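Local coordinates for protein nigritoxine (Vibrio nigripulchritudo, PDB 5M41) that is a bacterial toxin that acts on crustaceans and insects, at residues 46-51 with 207-212; 221-224 with 229-232; 284-289 with 326-331; 305-310 with 384-389; 597-602 with 665-670. All coordinates share one frame; numbering follows the deposited sequence.

How the interactions relate
From the N terminus, interaction 1 closes a long loop of about 155 residues by setting helix 206-215 across helix 34-54. The chain then runs directly into the short hairpin of interaction 2, whose F232 packs on A211, so the first two contacts share one helical region. Interactions 3 and 4 cross: segments 284-289, 305-310, 326-331 and 384-389 alternate along the chain. Interaction 3 joins strands 286-288 and 328-336 of a curled antiparallel sheet, interaction 4 packs helix 302-319 on helix 386-396, and they touch where L331 meets A310. Interaction 5 stands apart, its centre about 75 Å from that of interaction 1, and attaches helix 667-676 to the six-stranded sheet of the C-terminal region.

Interaction 1: residues 46-51 with 207-212; sequences IEVLSQ and LPRSAK
E47 reaches helix 206-215 because its CG lies anti to the backbone N (chi1 176°) and its chain then folds at chi2 (60°), which brings the carboxylate back alongside K212 and leaves CB and CG pressed on the backbone at R209. In the closest approach E47 CB lies 3.2 Å from R209 O, a backbone carbonyl oxygen. E47 CG follows at 3.6 Å from R209 O. The carboxylate rests on the aliphatic part of K212: E47 OE1 is 3.6 Å from K212 CB, and E47 OE2 is 3.6 Å from K212 CD. K212 bends at chi3 and carries its ammonium off, so E47 OE2 and K212 NZ stay 4.4 Å apart. The charges are opposite and would attract, but the spacing exceeds that of a salt bridge; a long, weak ion pair links E47 OE1 to R216 instead. One residue on, V48 CG2 packs against the extended arm of R209, 3.8 Å from R209 CD. That arm runs past the valine to the loop after strand 98-102, where its NH1 is hydrogen-bonded to L103 O and S105 O. V48 also touches L103, so the same loop covers both residues. The two segments cross at 78° with their axes 8.7 Å apart, and E47 and R209 have the closest CA atoms across the segments. Within helix 34-54, I46 and L49 pack on Y64 and L67 of helix 62-67, whereas L207 and A211 of helix 206-215 pack on helix 253-264.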
# COMPACT_ATOMS: atom_id res chain seq x y z
N ILE A 46 30.91 21.89 15.26
CA ILE A 46 31.01 21.08 16.47
C ILE A 46 31.71 19.75 16.19
O ILE A 46 32.62 19.36 16.93
CB ILE A 46 29.63 20.81 17.12
CG1 ILE A 46 29.11 22.08 17.81
CG2 ILE A 46 29.77 19.72 18.18
CD1 ILE A 46 27.59 22.11 18.02
N GLU A 47 31.33 19.06 15.12
CA GLU A 47 31.99 17.82 14.79
C GLU A 47 33.50 18.01 14.59
O GLU A 47 34.30 17.21 15.08
CB GLU A 47 31.34 17.14 13.58
CG GLU A 47 32.01 15.86 13.09
CD GLU A 47 32.07 14.74 14.13
OE1 GLU A 47 31.36 14.76 15.16
OE2 GLU A 47 32.86 13.80 13.91
N VAL A 48 33.89 19.07 13.88
CA VAL A 48 35.30 19.26 13.55
C VAL A 48 36.08 19.68 14.81
O VAL A 48 37.19 19.19 15.03
CB VAL A 48 35.49 20.22 12.34
CG1 VAL A 48 36.96 20.54 12.11
CG2 VAL A 48 34.87 19.60 11.10
N LEU A 49 35.50 20.54 15.63
CA LEU A 49 36.10 20.84 16.92
C LEU A 49 36.31 19.58 17.78
O LEU A 49 37.38 19.45 18.37
CB LEU A 49 35.32 21.90 17.70
CG LEU A 49 35.11 23.26 17.04
CD1 LEU A 49 34.26 24.13 17.95
CD2 LEU A 49 36.44 23.96 16.74
N SER A 50 35.34 18.66 17.83
CA SER A 50 35.52 17.40 18.57
C SER A 50 36.72 16.62 18.06
O SER A 50 37.50 16.06 18.84
CB SER A 50 34.29 16.48 18.49
OG SER A 50 33.14 17.17 18.96
N GLN A 51 36.88 16.59 16.74
CA GLN A 51 38.00 15.89 16.15
C GLN A 51 39.33 16.58 16.49
O GLN A 51 40.31 15.91 16.84
CB GLN A 51 37.80 15.69 14.65
CG GLN A 51 38.88 14.82 14.02
CD GLN A 51 38.68 14.59 12.53
OE1 GLN A 51 39.55 14.02 11.86
NE2 GLN A 51 37.55 15.04 12.00
N LEU A 207 27.61 17.80 5.12
CA LEU A 207 26.37 17.20 5.63
C LEU A 207 26.59 16.04 6.61
O LEU A 207 26.03 16.06 7.71
CB LEU A 207 25.47 16.78 4.46
CG LEU A 207 24.89 17.97 3.68
CD1 LEU A 207 24.29 17.53 2.33
CD2 LEU A 207 23.87 18.66 4.58
N PRO A 208 27.42 15.02 6.23
CA PRO A 208 27.71 13.95 7.19
C PRO A 208 28.40 14.44 8.46
O PRO A 208 28.17 13.90 9.53
CB PRO A 208 28.68 13.01 6.40
CG PRO A 208 29.15 13.79 5.21
CD PRO A 208 28.05 14.78 4.92
N ARG A 209 29.24 15.47 8.36
CA ARG A 209 29.81 16.06 9.58
C ARG A 209 28.76 16.76 10.40
O ARG A 209 28.79 16.69 11.63
CB ARG A 209 30.97 17.02 9.29
CG ARG A 209 32.12 16.32 8.60
CD ARG A 209 33.38 17.17 8.53
NE ARG A 209 34.49 16.30 8.18
CZ ARG A 209 35.17 16.36 7.05
NH1 ARG A 209 34.90 17.29 6.12
NH2 ARG A 209 36.13 15.48 6.86
N SER A 210 27.84 17.44 9.72
CA SER A 210 26.74 18.09 10.43
C SER A 210 25.93 17.00 11.16
O SER A 210 25.67 17.11 12.34
CB SER A 210 25.89 18.91 9.46
OG SER A 210 24.85 19.60 10.17
N ALA A 211 25.59 15.92 10.45
CA ALA A 211 24.80 14.84 11.03
C ALA A 211 25.53 14.26 12.25
O ALA A 211 24.91 13.95 13.28
CB ALA A 211 24.56 13.76 9.99
N LYS A 212 26.85 14.12 12.13
CA LYS A 212 27.62 13.58 13.25
C LYS A 212 27.61 14.53 14.42
O LYS A 212 27.49 14.10 15.56
CB LYS A 212 29.06 13.32 12.84
CG LYS A 212 29.32 11.89 12.43
CD LYS A 212 30.77 11.67 11.97
CE LYS A 212 30.99 12.21 10.55
NZ LYS A 212 32.32 11.78 10.03

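Interaction 2: residues 221-224 with 229-232; sequences VSAS and QLEF
V221 pairs antiparallel with L230 as a hydrogen-bonded pair, but Q229 is inserted beside it, so that V221 O takes two amide protons, from Q229 N at 3.0 Å and from L230 N at 2.9 Å. L230 N lies in the plane of the V221 carbonyl, while Q229 N stands above it, and both bonds bend to about 140° at the hydrogen. The return bond, V221 N to L230 O, is straighter and measures 2.8 Å. V221 and L230 project to the same face of the sheet, with V221 CB and L230 CB 4.1 Å apart. L230 also extends a methyl along the partner strand, bringing L230 CD1 to 4.1 Å from A223 CB. The methyl of A223 meets the root of the glutamine as well, A223 CB to Q229 CB at 3.7 Å. Beyond CG the Q229 chain folds back, and its NE2 bonds to P227 O in the connecting turn. L230 packs on L260 and S264 of helix 253-264, and V221 on A214 of helix 206-215. Two successive residues facing one, the first with near-helical backbone angles (phi -99°, psi -31°), make this a classic beta bulge in a short surface hairpin.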
# COMPACT_ATOMS: atom_id res chain seq x y z
N VAL A 221 18.51 16.76 19.88
CA VAL A 221 18.58 18.09 19.34
C VAL A 221 17.41 18.92 19.86
O VAL A 221 16.32 18.39 20.11
CB VAL A 221 18.56 17.99 17.80
CG1 VAL A 221 18.46 19.37 17.13
CG2 VAL A 221 19.80 17.23 17.35
N SER A 222 17.64 20.22 20.04
CA SER A 222 16.59 21.13 20.49
C SER A 222 15.53 21.37 19.43
O SER A 222 15.85 21.44 18.26
CB SER A 222 17.21 22.46 20.91
OG SER A 222 17.97 22.27 22.12
N ALA A 223 14.27 21.50 19.83
CA ALA A 223 13.25 21.94 18.87
C ALA A 223 12.70 23.29 19.32
O ALA A 223 12.11 23.42 20.41
CB ALA A 223 12.12 20.91 18.71
N SER A 224 12.95 24.30 18.49
CA SER A 224 12.48 25.67 18.71
C SER A 224 12.74 26.12 20.16
O SER A 224 11.80 26.43 20.91
CB SER A 224 11.00 25.78 18.32
OG SER A 224 10.85 25.48 16.93
N GLN A 229 14.70 17.35 22.42
CA GLN A 229 13.43 17.00 21.78
C GLN A 229 13.57 15.99 20.64
O GLN A 229 12.70 15.18 20.42
CB GLN A 229 12.73 18.27 21.30
CG GLN A 229 12.37 19.20 22.44
CD GLN A 229 11.39 18.54 23.40
OE1 GLN A 229 10.30 18.21 23.01
NE2 GLN A 229 11.81 18.30 24.64
N LEU A 230 14.69 16.02 19.94
CA LEU A 230 14.76 15.28 18.70
C LEU A 230 15.93 14.30 18.72
O LEU A 230 17.07 14.70 18.54
CB LEU A 230 14.89 16.28 17.52
CG LEU A 230 13.72 17.24 17.28
CD1 LEU A 230 14.10 18.30 16.24
CD2 LEU A 230 12.46 16.50 16.85
N GLU A 231 15.62 13.03 18.94
CA GLU A 231 16.62 11.98 18.97
C GLU A 231 17.23 11.79 17.58
O GLU A 231 16.52 11.83 16.60
CB GLU A 231 15.98 10.66 19.41
CG GLU A 231 16.97 9.59 19.86
CD GLU A 231 16.31 8.24 20.11
OE1 GLU A 231 16.99 7.30 20.60
OE2 GLU A 231 15.10 8.09 19.81
N PHE A 232 18.53 11.57 17.52
CA PHE A 232 19.19 11.32 16.25
C PHE A 232 20.50 10.58 16.47
O PHE A 232 21.28 10.94 17.34
CB PHE A 232 19.47 12.65 15.54
CG PHE A 232 20.12 12.48 14.19
CD1 PHE A 232 19.38 12.03 13.10
CD2 PHE A 232 21.47 12.75 14.01
CE1 PHE A 232 19.97 11.86 11.85
CE2 PHE A 232 22.08 12.58 12.77
CZ PHE A 232 21.32 12.13 11.69

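Interaction 3: residues 284-289 with 326-331; sequences GAWIDS and LDVISL
S330 places its CB squarely over the benzene half of the W286 indole, 3.4 Å from the centroid of the six-membered ring of W286 and only 4° off the ring normal, a CH-pi contact. Its hydroxyl is turned from the ring, OG being anti to the backbone N (chi1 169°). Backbone atoms also approach W286 CZ3, S330 N at 3.5 Å and, obliquely, I329 C at 3.8 Å from that CZ3. At the edge, near the ring plane, V328 CG1 lies 4.2 Å from W286 CH2. Farther out, W286 NE1 donates to P439 O, which would limit the rotation of the indole, and V370, I438, A441, S346 and V348 also touch its side chain. Strands 286-288 and 328-336 are not bonded to each other; both pair with strand 340-348, I287 with K347 and V328 with V348, and their segments cross at 69°. The indole thus bridges two strands of a curled sheet that share a middle partner. Dispersion and the weak CH-pi attraction carry the contact itself, while NE1 keeps a hydrogen-bond acceptor, P439 O, and the six-membered ring is covered by S330.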
# COMPACT_ATOMS: atom_id res chain seq x y z
N GLY A 284 -3.79 13.53 -7.44
CA GLY A 284 -3.29 12.86 -8.64
C GLY A 284 -1.77 12.73 -8.62
O GLY A 284 -1.06 13.20 -9.53
N ALA A 285 -1.26 12.08 -7.58
CA ALA A 285 0.19 12.02 -7.37
C ALA A 285 0.92 11.10 -8.37
O ALA A 285 2.07 11.38 -8.76
CB ALA A 285 0.51 11.62 -5.92
N TRP A 286 0.23 10.04 -8.80
CA TRP A 286 0.86 8.93 -9.53
C TRP A 286 0.30 8.69 -10.91
O TRP A 286 -0.91 8.76 -11.12
CB TRP A 286 0.77 7.67 -8.68
CG TRP A 286 1.48 7.85 -7.36
CD1 TRP A 286 0.92 7.97 -6.09
CD2 TRP A 286 2.93 8.02 -7.14
NE1 TRP A 286 1.88 8.13 -5.13
CE2 TRP A 286 3.11 8.18 -5.70
CE3 TRP A 286 4.05 8.01 -7.97
CZ2 TRP A 286 4.37 8.34 -5.13
CZ3 TRP A 286 5.32 8.17 -7.39
CH2 TRP A 286 5.48 8.33 -6.00
N ILE A 287 1.19 8.39 -11.86
CA ILE A 287 0.82 8.07 -13.24
C ILE A 287 1.10 6.59 -13.45
O ILE A 287 2.23 6.15 -13.31
CB ILE A 287 1.68 8.85 -14.27
CG1 ILE A 287 1.51 10.36 -14.11
CG2 ILE A 287 1.37 8.40 -15.71
CD1 ILE A 287 2.70 11.14 -14.65
N ASP A 288 0.07 5.84 -13.84
CA ASP A 288 0.22 4.43 -14.18
C ASP A 288 1.30 4.19 -15.23
O ASP A 288 1.48 4.99 -16.15
CB ASP A 288 -1.10 3.88 -14.71
CG ASP A 288 -1.88 3.13 -13.64
OD1 ASP A 288 -2.50 2.11 -14.01
OD2 ASP A 288 -1.88 3.53 -12.45
N SER A 289 2.04 3.09 -15.06
CA SER A 289 2.87 2.59 -16.14
C SER A 289 1.98 2.00 -17.26
O SER A 289 2.31 2.06 -18.45
CB SER A 289 3.82 1.52 -15.62
OG SER A 289 4.46 0.90 -16.71
N LEU A 326 16.91 8.29 -12.19
CA LEU A 326 16.63 9.30 -11.17
C LEU A 326 15.16 9.69 -10.99
O LEU A 326 14.84 10.45 -10.08
CB LEU A 326 17.49 10.56 -11.40
CG LEU A 326 19.01 10.38 -11.36
CD1 LEU A 326 19.73 11.66 -11.79
CD2 LEU A 326 19.48 9.95 -9.97
N ASP A 327 14.28 9.18 -11.85
CA ASP A 327 12.84 9.37 -11.73
C ASP A 327 12.32 8.77 -10.44
O ASP A 327 12.68 7.62 -10.10
CB ASP A 327 12.09 8.64 -12.86
CG ASP A 327 12.18 9.35 -14.20
OD1 ASP A 327 12.39 10.57 -14.20
OD2 ASP A 327 12.00 8.68 -15.24
N VAL A 328 11.45 9.50 -9.75
CA VAL A 328 10.80 8.98 -8.55
C VAL A 328 9.63 8.10 -8.96
O VAL A 328 8.79 8.48 -9.78
CB VAL A 328 10.34 10.12 -7.61
CG1 VAL A 328 9.49 9.57 -6.48
CG2 VAL A 328 11.57 10.85 -7.02
N ILE A 329 9.59 6.89 -8.42
CA ILE A 329 8.57 5.94 -8.75
C ILE A 329 7.93 5.40 -7.47
O ILE A 329 8.53 5.45 -6.39
CB ILE A 329 9.10 4.79 -9.65
CG1 ILE A 329 10.20 3.99 -8.97
CG2 ILE A 329 9.62 5.32 -11.00
CD1 ILE A 329 10.45 2.64 -9.64
N SER A 330 6.71 4.92 -7.59
CA SER A 330 6.05 4.21 -6.53
C SER A 330 5.95 2.77 -7.02
O SER A 330 5.29 2.51 -8.03
CB SER A 330 4.67 4.79 -6.28
OG SER A 330 3.91 3.94 -5.42
N LEU A 331 6.63 1.86 -6.34
CA LEU A 331 6.39 0.45 -6.59
C LEU A 331 5.29 0.01 -5.63
O LEU A 331 5.51 -0.10 -4.41
CB LEU A 331 7.67 -0.38 -6.44
CG LEU A 331 7.59 -1.90 -6.26
CD1 LEU A 331 6.94 -2.60 -7.44
CD2 LEU A 331 8.98 -2.45 -6.03

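Interaction 4: residues 305-310 with 384-389; sequences SVIQGA and NFTDII
Helix-on-helix packing above the curled antiparallel sheet joins helix 302-319 to the first turn of helix 386-396. I389 supplies the central group: its CG2, anti to the backbone N, enters between two neighbours on the other helix, 3.8 Å from V306 CG1 and 3.7 Å from I307 CG1. I307 CG1 is also 4.0 Å from I389 CB, so the stem of I307 lies against the base of I389. With I307 CG1 set beside the backbone N (chi1 -68°), its end carries on to the start of the second helix, where I307 CD1 comes within 4.1 Å of T386 CG2, the two side chains meeting at about a right angle. T386 OG1 is as far from that methyl but belongs to G383 O, to which it is hydrogen-bonded. F385 occupies the N-cap position, and its carbonyl oxygen accepts from I389 N at 2.9 Å. Beneath, I389 rests on L333 and I369 of the sheet, and A310 packs on L331 and L333. Every group crossing between the segments is aliphatic save the threonine hydroxyl, so between these segments the helices meet by dispersion and the exclusion of water.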
# COMPACT_ATOMS: atom_id res chain seq x y z
N SER A 305 9.09 -15.22 -4.17
CA SER A 305 8.60 -14.93 -5.54
C SER A 305 8.15 -13.49 -5.71
O SER A 305 8.43 -12.86 -6.73
CB SER A 305 7.45 -15.86 -5.93
OG SER A 305 7.89 -17.20 -5.99
N VAL A 306 7.45 -12.96 -4.71
CA VAL A 306 6.99 -11.57 -4.76
C VAL A 306 8.16 -10.59 -4.80
O VAL A 306 8.20 -9.71 -5.66
CB VAL A 306 6.01 -11.27 -3.62
CG1 VAL A 306 5.58 -9.81 -3.67
CG2 VAL A 306 4.81 -12.20 -3.74
N ILE A 307 9.14 -10.77 -3.92
CA ILE A 307 10.36 -9.95 -3.92
C ILE A 307 11.04 -9.98 -5.29
O ILE A 307 11.33 -8.94 -5.86
CB ILE A 307 11.37 -10.46 -2.85
CG1 ILE A 307 10.80 -10.20 -1.45
CG2 ILE A 307 12.74 -9.83 -3.04
CD1 ILE A 307 11.45 -11.00 -0.34
N GLN A 308 11.27 -11.18 -5.81
CA GLN A 308 11.98 -11.32 -7.09
C GLN A 308 11.15 -10.72 -8.24
O GLN A 308 11.67 -9.94 -9.06
CB GLN A 308 12.34 -12.80 -7.34
CG GLN A 308 13.01 -13.06 -8.69
CD GLN A 308 14.25 -12.20 -8.92
OE1 GLN A 308 15.25 -12.33 -8.20
NE2 GLN A 308 14.19 -11.32 -9.93
N GLY A 309 9.86 -11.07 -8.29
CA GLY A 309 8.96 -10.46 -9.25
C GLY A 309 8.99 -8.94 -9.24
O GLY A 309 9.04 -8.30 -10.29
N ALA A 310 8.96 -8.34 -8.04
CA ALA A 310 8.96 -6.88 -7.90
C ALA A 310 10.29 -6.24 -8.31
O ALA A 310 10.33 -5.19 -8.95
CB ALA A 310 8.57 -6.47 -6.48
N ASN A 384 16.82 -4.58 1.40
CA ASN A 384 16.18 -3.53 2.23
C ASN A 384 14.66 -3.57 2.34
O ASN A 384 14.09 -2.98 3.26
CB ASN A 384 16.58 -2.13 1.74
CG ASN A 384 18.03 -1.82 2.01
OD1 ASN A 384 18.76 -2.57 2.70
ND2 ASN A 384 18.46 -0.71 1.49
N PHE A 385 14.01 -4.27 1.41
CA PHE A 385 12.54 -4.29 1.36
C PHE A 385 11.97 -5.62 1.83
O PHE A 385 10.78 -5.82 1.79
CB PHE A 385 12.06 -3.95 -0.07
CG PHE A 385 12.67 -2.69 -0.63
CD1 PHE A 385 12.73 -1.53 0.13
CD2 PHE A 385 13.18 -2.66 -1.92
CE1 PHE A 385 13.30 -0.37 -0.36
CE2 PHE A 385 13.74 -1.49 -2.44
CZ PHE A 385 13.81 -0.34 -1.66
N THR A 386 12.83 -6.50 2.32
CA THR A 386 12.44 -7.90 2.61
C THR A 386 11.51 -8.05 3.82
O THR A 386 10.55 -8.81 3.76
CB THR A 386 13.70 -8.79 2.75
OG1 THR A 386 14.40 -8.78 1.51
CG2 THR A 386 13.36 -10.25 3.16
N ASP A 387 11.78 -7.35 4.91
CA ASP A 387 10.87 -7.41 6.07
C ASP A 387 9.50 -6.87 5.69
O ASP A 387 8.47 -7.38 6.12
CB ASP A 387 11.42 -6.64 7.28
CG ASP A 387 12.67 -7.29 7.90
OD1 ASP A 387 12.94 -8.49 7.64
OD2 ASP A 387 13.38 -6.61 8.67
N ILE A 388 9.49 -5.82 4.89
CA ILE A 388 8.23 -5.20 4.47
C ILE A 388 7.43 -6.14 3.58
O ILE A 388 6.24 -6.35 3.81
CB ILE A 388 8.47 -3.85 3.77
CG1 ILE A 388 8.85 -2.80 4.82
CG2 ILE A 388 7.24 -3.43 2.95
CD1 ILE A 388 9.58 -1.59 4.28
N ILE A 389 8.10 -6.73 2.60
CA ILE A 389 7.40 -7.58 1.65
C ILE A 389 6.99 -8.93 2.29
O ILE A 389 5.89 -9.41 2.03
CB ILE A 389 8.16 -7.70 0.32
CG1 ILE A 389 8.28 -6.30 -0.31
CG2 ILE A 389 7.47 -8.72 -0.60
CD1 ILE A 389 9.30 -6.16 -1.44

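Interaction 5: residues 597-602 with 665-670; sequences NHLTLE and YTLQDF
A capped helix laid on a beta-sheet forms this buried contact: the first turn of helix 667-676 packs on strand 594-601 of the six-stranded antiparallel sheet. L599 and L601, two apart on the strand, point to the same side and meet L667 and F670, three apart on the helix. L599 CD1 touches L667 CD2 at 3.9 Å, the two side chains crossing at about a right angle. Beside them, L601 CD2 reaches the end of the phenyl ring, 3.7 Å from F670 CZ and 4.2 Å from F670 CE1, approaching it obliquely. In all four residues CG is anti to the backbone N, which directs each side chain into the interface between helix and sheet; the backbones stay well apart, L599 CA and L667 CA being 9.2 Å from each other. A capping box marks and would stabilise the helix start. T666 OG1 accepts from D669 N at 3.0 Å, and D669 OD2 answers with a weak bond from T666 N at 3.3 Å. D669 OD2 also bonds to S743 OG of helix 739-751, tying the cap to that C-terminal helix. Around the core, F651 of the adjoining strand touches both L599 and L667, while M722 and M726 of helix 719-731 touch F670. T600, on the other face of the strand, bonds through OG1 to H650. Between these segments the contact is apolar, methyl on methyl and methyl on ring, and rests on dispersion and the burial of nonpolar surface.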
# COMPACT_ATOMS: atom_id res chain seq x y z
N ASN A 597 -42.22 -20.80 -7.99
CA ASN A 597 -40.99 -20.05 -8.19
C ASN A 597 -40.81 -19.04 -7.06
O ASN A 597 -41.72 -18.27 -6.77
CB ASN A 597 -41.04 -19.33 -9.53
CG ASN A 597 -39.71 -18.70 -9.91
OD1 ASN A 597 -38.65 -18.98 -9.31
ND2 ASN A 597 -39.74 -17.84 -10.93
N HIS A 598 -39.66 -19.08 -6.39
CA HIS A 598 -39.40 -18.14 -5.28
C HIS A 598 -37.93 -17.97 -5.02
O HIS A 598 -37.13 -18.85 -5.37
CB HIS A 598 -40.10 -18.59 -3.99
CG HIS A 598 -39.60 -19.90 -3.44
ND1 HIS A 598 -39.99 -21.10 -3.94
CD2 HIS A 598 -38.70 -20.18 -2.41
CE1 HIS A 598 -39.37 -22.10 -3.26
NE2 HIS A 598 -38.59 -21.53 -2.32
N LEU A 599 -37.57 -16.84 -4.41
CA LEU A 599 -36.19 -16.54 -4.01
C LEU A 599 -36.02 -16.90 -2.54
O LEU A 599 -36.90 -16.62 -1.72
CB LEU A 599 -35.84 -15.06 -4.24
CG LEU A 599 -34.37 -14.66 -4.01
CD1 LEU A 599 -33.93 -13.62 -5.03
CD2 LEU A 599 -34.10 -14.18 -2.58
N THR A 600 -34.89 -17.50 -2.22
CA THR A 600 -34.61 -17.90 -0.85
C THR A 600 -33.37 -17.22 -0.34
O THR A 600 -32.34 -17.21 -1.00
CB THR A 600 -34.41 -19.42 -0.73
OG1 THR A 600 -35.68 -20.05 -0.95
CG2 THR A 600 -33.91 -19.81 0.67
N LEU A 601 -33.51 -16.63 0.84
CA LEU A 601 -32.40 -16.08 1.58
C LEU A 601 -31.95 -17.12 2.60
O LEU A 601 -32.76 -17.63 3.38
CB LEU A 601 -32.84 -14.80 2.32
CG LEU A 601 -31.82 -14.23 3.32
CD1 LEU A 601 -30.54 -13.74 2.61
CD2 LEU A 601 -32.45 -13.14 4.17
N GLU A 602 -30.65 -17.41 2.58
CA GLU A 602 -30.05 -18.39 3.47
C GLU A 602 -29.75 -17.77 4.85
O GLU A 602 -28.64 -17.30 5.12
CB GLU A 602 -28.79 -18.95 2.80
CG GLU A 602 -29.08 -19.74 1.53
CD GLU A 602 -27.95 -19.67 0.51
OE1 GLU A 602 -26.78 -19.52 0.91
OE2 GLU A 602 -28.22 -19.75 -0.71
N TYR A 665 -43.42 -6.00 2.12
CA TYR A 665 -41.97 -5.84 2.24
C TYR A 665 -41.27 -6.50 1.06
O TYR A 665 -41.56 -7.66 0.73
CB TYR A 665 -41.47 -6.48 3.54
CG TYR A 665 -40.00 -6.26 3.82
CD1 TYR A 665 -39.57 -5.05 4.39
CD2 TYR A 665 -39.05 -7.27 3.59
CE1 TYR A 665 -38.23 -4.83 4.68
CE2 TYR A 665 -37.70 -7.06 3.89
CZ TYR A 665 -37.30 -5.83 4.43
OH TYR A 665 -36.00 -5.56 4.75
N THR A 666 -40.36 -5.78 0.42
CA THR A 666 -39.76 -6.27 -0.82
C THR A 666 -38.30 -6.62 -0.61
O THR A 666 -37.67 -6.12 0.33
CB THR A 666 -39.83 -5.21 -1.93
OG1 THR A 666 -38.97 -4.12 -1.58
CG2 THR A 666 -41.28 -4.70 -2.12
N LEU A 667 -37.76 -7.46 -1.50
CA LEU A 667 -36.33 -7.73 -1.54
C LEU A 667 -35.54 -6.43 -1.70
O LEU A 667 -34.46 -6.29 -1.14
CB LEU A 667 -35.98 -8.69 -2.69
CG LEU A 667 -34.50 -9.08 -2.81
CD1 LEU A 667 -34.01 -9.89 -1.61
CD2 LEU A 667 -34.24 -9.88 -4.08
N GLN A 668 -36.07 -5.50 -2.49
CA GLN A 668 -35.46 -4.17 -2.60
C GLN A 668 -35.30 -3.45 -1.25
O GLN A 668 -34.24 -2.89 -0.97
CB GLN A 668 -36.24 -3.29 -3.58
CG GLN A 668 -35.39 -2.15 -4.11
CD GLN A 668 -36.17 -1.15 -4.93
OE1 GLN A 668 -35.79 -0.84 -6.05
NE2 GLN A 668 -37.28 -0.64 -4.37
N ASP A 669 -36.34 -3.47 -0.41
CA ASP A 669 -36.21 -2.87 0.93
C ASP A 669 -35.04 -3.51 1.67
O ASP A 669 -34.24 -2.81 2.30
CB ASP A 669 -37.46 -3.07 1.77
CG ASP A 669 -38.68 -2.31 1.25
OD1 ASP A 669 -38.54 -1.32 0.49
OD2 ASP A 669 -39.79 -2.74 1.62
N PHE A 670 -34.95 -4.84 1.59
CA PHE A 670 -33.90 -5.62 2.25
C PHE A 670 -32.53 -5.21 1.74
O PHE A 670 -31.62 -4.89 2.52
CB PHE A 670 -34.13 -7.13 2.04
CG PHE A 670 -33.09 -8.00 2.70
CD1 PHE A 670 -33.11 -8.20 4.07
CD2 PHE A 670 -32.11 -8.64 1.94
CE1 PHE A 670 -32.16 -9.00 4.69
CE2 PHE A 670 -31.16 -9.45 2.55
CZ PHE A 670 -31.18 -9.62 3.93